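Local structure of sensor protein (Pseudomonas syringae pv. tomato, 2R8R) at residues R4-V9 with G117-T122; R36-V41 with A83-V88; L11-G16 with E202-T207. The protein is the N-terminal P-loop NTPase-like region of a membrane sensor kinase, KdpD, which probably autophosphorylates on histidine using ATP in a two-component regulatory system. One frame throughout, in Å; residues are numbered along the deposited sequence.

Contact 1: residues R4-V9 with G117-T122; sequences RGRLKV and GIDVYT
Strands 7-9 and 119-122 run parallel in the middle of the five-stranded sheet of this P-loop NTPase-like domain, and Leu7 lies against Val120, Lys8 against Tyr121 and Val9 against Thr122. Their axes are 4.8 Å apart and 9° from parallel. The hydrogen bonds zigzag as parallel pairing demands: Val120 N gives to Arg6 O, Lys8 N to Val120 O at 2.9 Å, and Thr122 N to Lys8 O. At the start of strand 119-122, the Asp119 side chain extends the pairing towards Arg6 in place of a backbone carbonyl. Its CG stands beside its own backbone N (chi1 -64°), which lets OD1 accept from Arg6 N at 2.9 Å through its anti lone pair. Water 1 also donates to OD1, while the Arg6 chain stretches away, its charged end not meeting the carboxylate. Gly5, with no side chain, lets the two backbones come close: its CA passes 3.5 Å from Ile118 O. Gly117, at positive phi, closes the preceding helix 106-115 with a Schellman motif.

The central position in this alpha/beta fold gives the two faces different companions. On the face of Leu7, Val9, Val120 and Thr122, Leu7 CD1 sits 3.7 Å from both Val120 CG1 and Thr122 CG2, and Val9 CG2 lies 3.9 Å from Thr122 CG2; Ile110 and Leu113 of helix 106-115 cover Leu7, Val120 and Thr122, Ala156 lies on Val9, and Thr122 OG1 is hydrogen-bonded to Val90 O. On the other face the extended Lys8 chain passes over the Tyr121 ring, with CD 4.1 Å above the ring plane near its rim. The methylenes make this contact; Lys8 NZ, 5.7 Å from the ring centroid, adds at most a weak cation-pi attraction. Helix 19-32 packs on Tyr121 through Met23 and Ala26.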
ATOM      1  N   ARG A   4      13.319 -18.340  -1.738  1.00 24.23           N
ATOM      2  CA  ARG A   4      11.946 -17.911  -1.416  1.00 23.78           C
ATOM      3  C   ARG A   4      11.767 -16.438  -1.693  1.00 21.29           C
ATOM      4  O   ARG A   4      12.699 -15.659  -1.478  1.00 20.36           O
ATOM      5  CB  ARG A   4      11.620 -18.124   0.054  1.00 23.87           C
ATOM      6  CG  ARG A   4      11.855 -19.501   0.500  1.00 25.95           C
ATOM      7  CD  ARG A   4      11.636 -19.576   1.978  1.00 26.05           C
ATOM      8  NE  ARG A   4      10.231 -19.453   2.326  1.00 24.74           N
ATOM      9  CZ  ARG A   4       9.758 -19.795   3.518  1.00 26.21           C
ATOM     10  NH1 ARG A   4      10.589 -20.254   4.456  1.00 27.20           N
ATOM     11  NH2 ARG A   4       8.465 -19.688   3.774  1.00 26.49           N
ATOM     12  N   GLY A   5      10.573 -16.071  -2.166  1.00 19.99           N
ATOM     13  CA  GLY A   5      10.201 -14.660  -2.323  1.00 18.10           C
ATOM     14  C   GLY A   5      10.201 -13.991  -0.958  1.00 17.13           C
ATOM     15  O   GLY A   5       9.743 -14.564   0.038  1.00 16.16           O
ATOM     16  N   ARG A   6      10.759 -12.794  -0.915  1.00 16.30           N
ATOM     17  CA  ARG A   6      10.787 -11.962   0.293  1.00 15.57           C
ATOM     18  C   ARG A   6       9.891 -10.748   0.182  1.00 14.65           C
ATOM     19  O   ARG A   6       9.998  -9.974  -0.779  1.00 13.11           O
ATOM     20  CB  ARG A   6      12.214 -11.507   0.556  1.00 15.78           C
ATOM     21  CG  ARG A   6      13.102 -12.674   0.952  1.00 18.45           C
ATOM     22  CD  ARG A   6      14.547 -12.275   0.993  1.00 22.83           C
ATOM     23  NE  ARG A   6      15.362 -13.375   1.525  1.00 25.61           N
ATOM     24  CZ  ARG A   6      16.681 -13.291   1.717  1.00 27.51           C
ATOM     25  NH1 ARG A   6      17.338 -12.150   1.447  1.00 27.18           N
ATOM     26  NH2 ARG A   6      17.329 -14.339   2.221  1.00 26.03           N
ATOM     27  N   LEU A   7       9.038 -10.585   1.200  1.00 14.30           N
ATOM     28  CA  LEU A   7       8.149  -9.436   1.335  1.00 14.08           C
ATOM     29  C   LEU A   7       8.756  -8.359   2.220  1.00 13.81           C
ATOM     30  O   LEU A   7       9.130  -8.634   3.363  1.00 13.68           O
ATOM     31  CB  LEU A   7       6.825  -9.870   1.987  1.00 14.40           C
ATOM     32  CG  LEU A   7       5.644  -8.878   2.027  1.00 13.99           C
ATOM     33  CD1 LEU A   7       5.209  -8.322   0.612  1.00  7.61           C
ATOM     34  CD2 LEU A   7       4.479  -9.560   2.790  1.00 13.58           C
ATOM     35  N   LYS A   8       8.790  -7.130   1.694  1.00 13.88           N
ATOM     36  CA  LYS A   8       9.067  -5.917   2.452  1.00 14.21           C
ATOM     37  C   LYS A   8       7.824  -5.008   2.470  1.00 13.60           C
ATOM     38  O   LYS A   8       7.308  -4.620   1.423  1.00 13.88           O
ATOM     39  CB  LYS A   8      10.283  -5.187   1.873  1.00 14.55           C
ATOM     40  CG  LYS A   8      10.731  -3.985   2.690  1.00 14.98           C
ATOM     41  CD  LYS A   8      11.941  -3.302   2.089  1.00 17.08           C
ATOM     42  CE  LYS A   8      12.445  -2.162   3.041  1.00 19.31           C
ATOM     43  NZ  LYS A   8      13.606  -1.280   2.523  1.00 18.85           N
ATOM     44  N   VAL A   9       7.347  -4.690   3.675  1.00 13.30           N
ATOM     45  CA  VAL A   9       6.183  -3.841   3.874  1.00 12.08           C
ATOM     46  C   VAL A   9       6.651  -2.479   4.330  1.00 12.57           C
ATOM     47  O   VAL A   9       7.366  -2.381   5.325  1.00 13.32           O
ATOM     48  CB  VAL A   9       5.236  -4.414   4.959  1.00 12.43           C
ATOM     49  CG1 VAL A   9       3.924  -3.513   5.173  1.00  7.17           C
ATOM     50  CG2 VAL A   9       4.914  -5.884   4.656  1.00  9.95           C
ATOM     51  N   GLY A 117       8.829 -17.344  -6.034  1.00 13.66           N
ATOM     52  CA  GLY A 117      10.187 -16.881  -5.825  1.00 13.38           C
ATOM     53  C   GLY A 117      10.400 -15.416  -6.178  1.00 13.00           C
ATOM     54  O   GLY A 117      11.523 -14.955  -6.266  1.00 13.19           O
ATOM     55  N   ILE A 118       9.317 -14.691  -6.418  1.00 13.28           N
ATOM     56  CA  ILE A 118       9.379 -13.277  -6.758  1.00 13.47           C
ATOM     57  C   ILE A 118       9.356 -12.469  -5.447  1.00 13.70           C
ATOM     58  O   ILE A 118       8.495 -12.671  -4.582  1.00 13.74           O
ATOM     59  CB  ILE A 118       8.203 -12.886  -7.728  1.00 14.12           C
ATOM     60  CG1 ILE A 118       8.276 -13.756  -9.011  1.00 15.20           C
ATOM     61  CG2 ILE A 118       8.185 -11.338  -8.069  1.00 12.48           C
ATOM     62  CD1 ILE A 118       6.967 -13.782  -9.822  1.00 11.97           C
ATOM     63  N   ASP A 119      10.318 -11.568  -5.299  1.00 13.41           N
ATOM     64  CA  ASP A 119      10.311 -10.618  -4.185  1.00 13.85           C
ATOM     65  C   ASP A 119       9.208  -9.592  -4.388  1.00 12.88           C
ATOM     66  O   ASP A 119       8.882  -9.225  -5.523  1.00 13.49           O
ATOM     67  CB  ASP A 119      11.672  -9.896  -4.070  1.00 13.71           C
ATOM     68  CG  ASP A 119      12.823 -10.843  -3.729  1.00 14.66           C
ATOM     69  OD1 ASP A 119      12.638 -11.799  -2.939  1.00 13.22           O
ATOM     70  OD2 ASP A 119      13.926 -10.611  -4.249  1.00 15.60           O
ATOM     71  N   VAL A 120       8.636  -9.135  -3.278  1.00 12.58           N
ATOM     72  CA  VAL A 120       7.604  -8.130  -3.299  1.00 11.55           C
ATOM     73  C   VAL A 120       7.853  -6.991  -2.314  1.00 11.95           C
ATOM     74  O   VAL A 120       8.183  -7.220  -1.144  1.00 11.12           O
ATOM     75  CB  VAL A 120       6.182  -8.728  -3.066  1.00 11.93           C
ATOM     76  CG1 VAL A 120       5.166  -7.587  -3.054  1.00  8.47           C
ATOM     77  CG2 VAL A 120       5.806  -9.785  -4.159  1.00  9.21           C
ATOM     78  N   TYR A 121       7.701  -5.758  -2.805  1.00 11.86           N
ATOM     79  CA  TYR A 121       7.612  -4.553  -1.938  1.00 11.67           C
ATOM     80  C   TYR A 121       6.150  -4.130  -1.937  1.00 11.17           C
ATOM     81  O   TYR A 121       5.485  -4.181  -2.968  1.00 10.56           O
ATOM     82  CB  TYR A 121       8.449  -3.380  -2.485  1.00 11.52           C
ATOM     83  CG  TYR A 121       9.971  -3.463  -2.347  1.00 12.10           C
ATOM     84  CD1 TYR A 121      10.607  -4.589  -1.862  1.00 10.55           C
ATOM     85  CD2 TYR A 121      10.777  -2.379  -2.750  1.00 12.79           C
ATOM     86  CE1 TYR A 121      12.006  -4.654  -1.768  1.00 10.39           C
ATOM     87  CE2 TYR A 121      12.164  -2.432  -2.644  1.00 12.95           C
ATOM     88  CZ  TYR A 121      12.770  -3.575  -2.141  1.00 11.70           C
ATOM     89  OH  TYR A 121      14.146  -3.604  -2.026  1.00 12.72           O
ATOM     90  N   THR A 122       5.648  -3.744  -0.769  1.00 11.55           N
ATOM     91  CA  THR A 122       4.244  -3.346  -0.629  1.00 11.83           C
ATOM     92  C   THR A 122       4.096  -2.230   0.389  1.00 12.16           C
ATOM     93  O   THR A 122       4.997  -1.966   1.164  1.00 12.97           O
ATOM     94  CB  THR A 122       3.305  -4.587  -0.278  1.00 12.22           C
ATOM     95  OG1 THR A 122       1.935  -4.238  -0.516  1.00 10.38           O
ATOM     96  CG2 THR A 122       3.467  -5.063   1.178  1.00 10.36           C
TER
HETATM   97  O   HOH W   1      14.095 -14.178  -2.752  1.00 35.64           O
HETATM   98  O   HOH W   2      14.719  -2.039   0.505  1.00 40.34           O

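Contact 2: residues R36-V41 with A83-V88; sequences RVMAGV and AAPSLV
Arg36 meets the turn after helix 77-83 with its guanidinium, and it has more surface buried here than any other residue of the two segments. The chain turns about its CG-CD bond (chi3 -67°), bringing NH1 to Ala84 O at 3.0 Å; this oxygen lies 2° out of the guanidinium plane, while Ser86 CB sits over one face. Water 3 also links NH1 to Ala83 O. A long side chain with several N-H groups suits a turn that presents carbonyls. The backbone O of Arg36 accepts twice, from Ser86 N at 2.9 Å and from Leu87 N at 3.2 Å, and so starts the parallel pairing.

Met38, a selenomethionine, comes next in buried surface. Its N donates to Leu87 O at 2.9 Å, and its CB rests 3.6 Å from Pro85 CG, the rigid, puckered proline ring offering an apolar surface. Leu87 points to the other face, where its CD2 runs alongside Val37 CG2 at 4.1 Å.

Strand 37-39 is the outermost strand at this side of the sheet, paired with 87-90, which strand 119-125 borders in turn. Leu80 of helix 77-83 covers Met38 and Val88, whereas Gln30 of helix 19-32 lies on Val37 and Leu87.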
ATOM      1  N   ARG A  36      15.982  -7.056 -11.745  1.00 19.44           N
ATOM      2  CA  ARG A  36      14.869  -6.968 -12.649  1.00 19.55           C
ATOM      3  C   ARG A  36      13.608  -6.603 -11.854  1.00 18.36           C
ATOM      4  O   ARG A  36      12.912  -7.457 -11.312  1.00 17.70           O
ATOM      5  CB  ARG A  36      14.695  -8.290 -13.432  1.00 19.97           C
ATOM      6  CG  ARG A  36      15.843  -8.596 -14.442  1.00 21.50           C
ATOM      7  CD  ARG A  36      15.688 -10.004 -15.071  1.00 23.48           C
ATOM      8  NE  ARG A  36      15.883 -11.062 -14.069  1.00 27.51           N
ATOM      9  CZ  ARG A  36      14.932 -11.844 -13.549  1.00 27.10           C
ATOM     10  NH1 ARG A  36      13.679 -11.765 -13.950  1.00 24.51           N
ATOM     11  NH2 ARG A  36      15.262 -12.744 -12.623  1.00 30.42           N
ATOM     12  N   VAL A  37      13.348  -5.311 -11.808  1.00 18.05           N
ATOM     13  CA  VAL A  37      12.232  -4.732 -11.077  1.00 18.05           C
ATOM     14  C   VAL A  37      11.039  -4.494 -11.999  1.00 18.13           C
ATOM     15  O   VAL A  37      11.210  -4.072 -13.127  1.00 18.53           O
ATOM     16  CB  VAL A  37      12.644  -3.382 -10.423  1.00 18.06           C
ATOM     17  CG1 VAL A  37      11.465  -2.770  -9.613  1.00 17.61           C
ATOM     18  CG2 VAL A  37      13.879  -3.578  -9.553  1.00 14.87           C
HETATM   19  N   MSE A  38       9.845  -4.790 -11.505  1.00 17.88           N
HETATM   20  CA  MSE A  38       8.612  -4.541 -12.213  1.00 18.42           C
HETATM   21  C   MSE A  38       7.566  -3.923 -11.257  1.00 17.59           C
HETATM   22  O   MSE A  38       7.368  -4.380 -10.129  1.00 17.01           O
HETATM   23  CB  MSE A  38       8.068  -5.829 -12.776  1.00 19.31           C
HETATM   24  CG  MSE A  38       6.832  -5.652 -13.623  1.00 25.21           C
HETATM   25 SE   MSE A  38       7.228  -4.885 -15.382  0.80 35.31          SE
HETATM   26  CE  MSE A  38       7.843  -6.582 -16.112  1.00 32.94           C
ATOM     27  N   ALA A  39       6.941  -2.852 -11.708  1.00 16.70           N
ATOM     28  CA  ALA A  39       5.807  -2.269 -11.026  1.00 16.49           C
ATOM     29  C   ALA A  39       4.576  -3.072 -11.423  1.00 16.31           C
ATOM     30  O   ALA A  39       4.241  -3.161 -12.606  1.00 16.10           O
ATOM     31  CB  ALA A  39       5.666  -0.780 -11.398  1.00 15.73           C
ATOM     32  N   GLY A  40       3.933  -3.684 -10.426  1.00 16.50           N
ATOM     33  CA  GLY A  40       2.693  -4.447 -10.631  1.00 16.20           C
ATOM     34  C   GLY A  40       1.473  -3.569 -10.475  1.00 16.67           C
ATOM     35  O   GLY A  40       0.625  -3.479 -11.368  1.00 17.09           O
ATOM     36  N   VAL A  41       1.390  -2.904  -9.330  1.00 16.98           N
ATOM     37  CA  VAL A  41       0.419  -1.842  -9.125  1.00 17.23           C
ATOM     38  C   VAL A  41       1.019  -0.768  -8.234  1.00 17.69           C
ATOM     39  O   VAL A  41       1.484  -1.053  -7.148  1.00 17.74           O
ATOM     40  CB  VAL A  41      -0.965  -2.365  -8.578  1.00 17.75           C
ATOM     41  CG1 VAL A  41      -0.806  -3.337  -7.423  1.00 14.17           C
ATOM     42  CG2 VAL A  41      -1.928  -1.168  -8.289  1.00 15.03           C
ATOM     43  N   ALA A  83       6.169 -13.506 -16.709  1.00 22.65           N
ATOM     44  CA  ALA A  83       7.414 -12.762 -16.926  1.00 21.16           C
ATOM     45  C   ALA A  83       8.471 -13.072 -15.852  1.00 20.73           C
ATOM     46  O   ALA A  83       9.670 -12.913 -16.081  1.00 20.23           O
ATOM     47  CB  ALA A  83       7.115 -11.294 -16.964  1.00 20.65           C
ATOM     48  N   ALA A  84       7.997 -13.483 -14.675  1.00 20.60           N
ATOM     49  CA  ALA A  84       8.824 -13.771 -13.498  1.00 20.65           C
ATOM     50  C   ALA A  84       9.920 -12.741 -13.201  1.00 20.24           C
ATOM     51  O   ALA A  84      11.094 -13.075 -13.220  1.00 19.88           O
ATOM     52  CB  ALA A  84       9.437 -15.184 -13.604  1.00 20.39           C
ATOM     53  N   PRO A  85       9.541 -11.495 -12.878  1.00 20.30           N
ATOM     54  CA  PRO A  85      10.566 -10.522 -12.482  1.00 19.62           C
ATOM     55  C   PRO A  85      11.206 -10.923 -11.153  1.00 18.48           C
ATOM     56  O   PRO A  85      10.716 -11.811 -10.418  1.00 18.45           O
ATOM     57  CB  PRO A  85       9.771  -9.196 -12.261  1.00 20.04           C
ATOM     58  CG  PRO A  85       8.412  -9.450 -12.660  1.00 21.04           C
ATOM     59  CD  PRO A  85       8.185 -10.948 -12.739  1.00 21.18           C
ATOM     60  N   SER A  86      12.277 -10.249 -10.819  1.00 17.16           N
ATOM     61  CA  SER A  86      12.936 -10.543  -9.571  1.00 16.89           C
ATOM     62  C   SER A  86      12.204  -9.862  -8.380  1.00 16.55           C
ATOM     63  O   SER A  86      12.123 -10.455  -7.296  1.00 16.07           O
ATOM     64  CB  SER A  86      14.380 -10.123  -9.680  1.00 16.27           C
ATOM     65  OG  SER A  86      14.973 -10.037  -8.419  1.00 19.73           O
ATOM     66  N   LEU A  87      11.692  -8.638  -8.610  1.00 15.85           N
ATOM     67  CA  LEU A  87      11.008  -7.804  -7.609  1.00 15.50           C
ATOM     68  C   LEU A  87       9.763  -7.202  -8.214  1.00 16.09           C
ATOM     69  O   LEU A  87       9.823  -6.590  -9.280  1.00 16.73           O
ATOM     70  CB  LEU A  87      11.905  -6.659  -7.160  1.00 15.57           C
ATOM     71  CG  LEU A  87      11.381  -5.627  -6.124  1.00 15.03           C
ATOM     72  CD1 LEU A  87      10.888  -6.310  -4.822  1.00 10.03           C
ATOM     73  CD2 LEU A  87      12.450  -4.581  -5.830  1.00 13.38           C
ATOM     74  N   VAL A  88       8.618  -7.386  -7.549  1.00 16.71           N
ATOM     75  CA  VAL A  88       7.363  -6.716  -7.961  1.00 15.56           C
ATOM     76  C   VAL A  88       6.930  -5.693  -6.909  1.00 15.48           C
ATOM     77  O   VAL A  88       6.933  -5.968  -5.703  1.00 15.30           O
ATOM     78  CB  VAL A  88       6.212  -7.711  -8.312  1.00 15.51           C
ATOM     79  CG1 VAL A  88       4.953  -6.969  -8.760  1.00 13.40           C
ATOM     80  CG2 VAL A  88       6.653  -8.631  -9.423  1.00 13.76           C
TER
HETATM   81  O   HOH W   3      12.042 -10.699 -15.841  1.00 45.35           O
HETATM   82  O   HOH W   4      13.016 -15.278 -12.964  1.00 48.87           O

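Contact 3: residues L11-G16 with E202-T207; sequences LGAAPG and EMAMQT. With SO4 (sulfate ion), chain C.
Leu11 and Ala204 join the end of strand 7-12 to helix 194-209 entirely by van der Waals contact, with no hydrogen bond across. With CG anti to the backbone N (chi1 175°), Leu11 reaches out to the helix: CD2 comes 3.5 Å from Ala204 O and 3.9 Å from Thr207 CG2. The small Ala204 suits a close approach, for its CB touches the peptide between Gly12 and Ala13, 4.0 Å from Ala13 N, and faces Ala13 CB at 4.2 Å.

The polar bonds lie within the helix or go to a bound ion. Thr207 OG1 donates to Met203 O at 2.8 Å, and that oxygen also takes Thr207 N from the opposite face of its plane; the hydroxyl is thus satisfied inside the helix, and the methyl is turned to Leu11. Beyond Ala13, Gly16 N donates almost straight (173°) to O1 of a sulfate at 3.0 Å. Gly16, at positive phi, suits the tight bend. Gly18, Lys19 and Thr20 also bind this anion, consistent with a Walker A loop whose phosphate site the sulfate occupies.

The Leu11 side chain also touches Leu159 of strand 158-161 and Val124 of strand 119-125, while Met203 on the helix packs on helix 133-140.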
ATOM      1  N   LEU A  11       5.215   0.398   6.082  1.00 12.46           N
ATOM      2  CA  LEU A  11       4.089   0.663   6.972  1.00 12.78           C
ATOM      3  C   LEU A  11       3.973   2.146   7.298  1.00 13.44           C
ATOM      4  O   LEU A  11       4.987   2.798   7.575  1.00 14.55           O
ATOM      5  CB  LEU A  11       4.251  -0.102   8.280  1.00 12.23           C
ATOM      6  CG  LEU A  11       3.222   0.142   9.410  1.00 13.18           C
ATOM      7  CD1 LEU A  11       1.813  -0.400   9.010  1.00  9.25           C
ATOM      8  CD2 LEU A  11       3.739  -0.492  10.739  1.00 12.37           C
ATOM      9  N   GLY A  12       2.740   2.667   7.304  1.00 14.19           N
ATOM     10  CA  GLY A  12       2.485   4.064   7.611  1.00 14.16           C
ATOM     11  C   GLY A  12       1.235   4.216   8.468  1.00 15.23           C
ATOM     12  O   GLY A  12       0.416   3.303   8.516  1.00 15.48           O
ATOM     13  N   ALA A  13       1.089   5.387   9.121  1.00 15.43           N
ATOM     14  CA  ALA A  13      -0.071   5.724   9.970  1.00 15.15           C
ATOM     15  C   ALA A  13      -1.333   6.121   9.165  1.00 15.48           C
ATOM     16  O   ALA A  13      -2.455   5.964   9.635  1.00 15.34           O
ATOM     17  CB  ALA A  13       0.296   6.870  10.920  1.00 15.46           C
ATOM     18  N   ALA A  14      -1.131   6.634   7.950  1.00 15.52           N
ATOM     19  CA  ALA A  14      -2.194   7.252   7.185  1.00 15.60           C
ATOM     20  C   ALA A  14      -1.722   7.505   5.775  1.00 15.53           C
ATOM     21  O   ALA A  14      -0.514   7.473   5.501  1.00 15.96           O
ATOM     22  CB  ALA A  14      -2.653   8.647   7.847  1.00 15.03           C
ATOM     23  N   PRO A  15      -2.683   7.783   4.874  1.00 15.08           N
ATOM     24  CA  PRO A  15      -2.415   8.325   3.567  1.00 14.62           C
ATOM     25  C   PRO A  15      -1.627   9.650   3.668  1.00 14.11           C
ATOM     26  O   PRO A  15      -1.942  10.502   4.509  1.00 12.76           O
ATOM     27  CB  PRO A  15      -3.838   8.569   3.008  1.00 14.95           C
ATOM     28  CG  PRO A  15      -4.687   7.622   3.691  1.00 14.73           C
ATOM     29  CD  PRO A  15      -4.125   7.552   5.070  1.00 14.97           C
ATOM     30  N   GLY A  16      -0.614   9.788   2.823  1.00 13.22           N
ATOM     31  CA  GLY A  16       0.147  11.009   2.718  1.00 13.37           C
ATOM     32  C   GLY A  16       1.448  11.035   3.479  1.00 13.37           C
ATOM     33  O   GLY A  16       2.119  12.040   3.453  1.00 13.36           O
ATOM     34  N   GLU A 202       0.929   6.401  16.717  1.00 22.33           N
ATOM     35  CA  GLU A 202       1.292   5.541  17.830  1.00 22.81           C
ATOM     36  C   GLU A 202       0.998   4.078  17.524  1.00 23.19           C
ATOM     37  O   GLU A 202       1.785   3.214  17.856  1.00 23.48           O
ATOM     38  CB  GLU A 202       0.558   6.006  19.079  1.00 22.84           C
ATOM     39  CG  GLU A 202       0.670   5.079  20.289  1.00 24.62           C
ATOM     40  CD  GLU A 202      -0.052   5.643  21.506  1.00 25.29           C
ATOM     41  OE1 GLU A 202       0.618   6.163  22.416  1.00 30.47           O
ATOM     42  OE2 GLU A 202      -1.299   5.612  21.536  1.00 30.38           O
HETATM   43  N   MSE A 203      -0.125   3.799  16.879  1.00 23.67           N
HETATM   44  CA  MSE A 203      -0.437   2.437  16.438  1.00 24.77           C
HETATM   45  C   MSE A 203       0.599   1.884  15.466  1.00 23.94           C
HETATM   46  O   MSE A 203       1.045   0.756  15.606  1.00 23.41           O
HETATM   47  CB  MSE A 203      -1.829   2.375  15.774  1.00 24.67           C
HETATM   48  CG  MSE A 203      -2.965   2.357  16.787  1.00 25.70           C
HETATM   49 SE   MSE A 203      -4.732   2.250  16.000  0.70 28.59          SE
HETATM   50  CE  MSE A 203      -5.493   3.929  16.601  1.00 25.27           C
ATOM     51  N   ALA A 204       0.962   2.680  14.471  1.00 23.73           N
ATOM     52  CA  ALA A 204       1.977   2.271  13.494  1.00 23.46           C
ATOM     53  C   ALA A 204       3.297   1.970  14.223  1.00 23.56           C
ATOM     54  O   ALA A 204       3.961   0.976  13.949  1.00 22.49           O
ATOM     55  CB  ALA A 204       2.165   3.380  12.412  1.00 22.23           C
HETATM   56  N   MSE A 205       3.677   2.837  15.154  1.00 24.63           N
HETATM   57  CA  MSE A 205       4.925   2.630  15.895  1.00 27.07           C
HETATM   58  C   MSE A 205       4.866   1.402  16.784  1.00 26.13           C
HETATM   59  O   MSE A 205       5.807   0.630  16.826  1.00 25.85           O
HETATM   60  CB  MSE A 205       5.287   3.859  16.718  1.00 26.61           C
HETATM   61  CG  MSE A 205       5.994   4.895  15.882  1.00 29.17           C
HETATM   62 SE   MSE A 205       6.369   6.454  16.908  0.70 34.11          SE
HETATM   63  CE  MSE A 205       7.306   7.612  15.591  1.00 26.57           C
ATOM     64  N   GLN A 206       3.761   1.233  17.503  1.00 26.62           N
ATOM     65  CA  GLN A 206       3.570   0.056  18.336  1.00 26.71           C
ATOM     66  C   GLN A 206       3.561  -1.207  17.472  1.00 26.81           C
ATOM     67  O   GLN A 206       4.166  -2.206  17.828  1.00 27.07           O
ATOM     68  CB  GLN A 206       2.273   0.172  19.110  1.00 26.72           C
ATOM     69  CG  GLN A 206       2.294   1.172  20.273  1.00 26.89           C
ATOM     70  CD  GLN A 206       0.888   1.382  20.872  1.00 28.15           C
ATOM     71  OE1 GLN A 206      -0.136   1.055  20.237  1.00 30.39           O
ATOM     72  NE2 GLN A 206       0.833   1.951  22.084  1.00 28.39           N
ATOM     73  N   THR A 207       2.874  -1.160  16.332  1.00 27.11           N
ATOM     74  CA  THR A 207       2.935  -2.244  15.346  1.00 27.11           C
ATOM     75  C   THR A 207       4.369  -2.557  14.897  1.00 27.27           C
ATOM     76  O   THR A 207       4.761  -3.718  14.914  1.00 26.36           O
ATOM     77  CB  THR A 207       2.073  -1.959  14.102  1.00 26.90           C
ATOM     78  OG1 THR A 207       0.708  -1.757  14.498  1.00 26.35           O
ATOM     79  CG2 THR A 207       2.146  -3.157  13.061  1.00 26.61           C
TER
HETATM   80  S   SO4 C 226       1.486   7.643   0.926  1.00 19.03           S
HETATM   81  O1  SO4 C 226       0.049   7.614   0.885  1.00 22.03           O
HETATM   82  O2  SO4 C 226       2.062   8.911   0.613  1.00 18.73           O
HETATM   83  O3  SO4 C 226       1.736   7.176   2.294  1.00 16.23           O
HETATM   84  O4  SO4 C 226       1.991   6.807  -0.172  1.00 17.98           O

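How the contacts relate
From the N terminus, residues 4-9 run directly towards 11-16 along strand 7-12, so contacts 1 and 3 share that strand, with centres about 20 Å apart. The chain then passes through helix 19-32 to 36-41, and contact 2 closes a loop when 83-88 returns beside it. Contact 1 closes the larger loop around it at 117-122, and contact 2 is nested inside this loop as well as inside that of contact 3. The latter closes last, at 202-207, and crosses contact 1. Contacts 1 and 2 touch where strands 87-90 and 119-125 pair, whereas contact 3 ties the far end of strand 7-12 to the C-terminal helix.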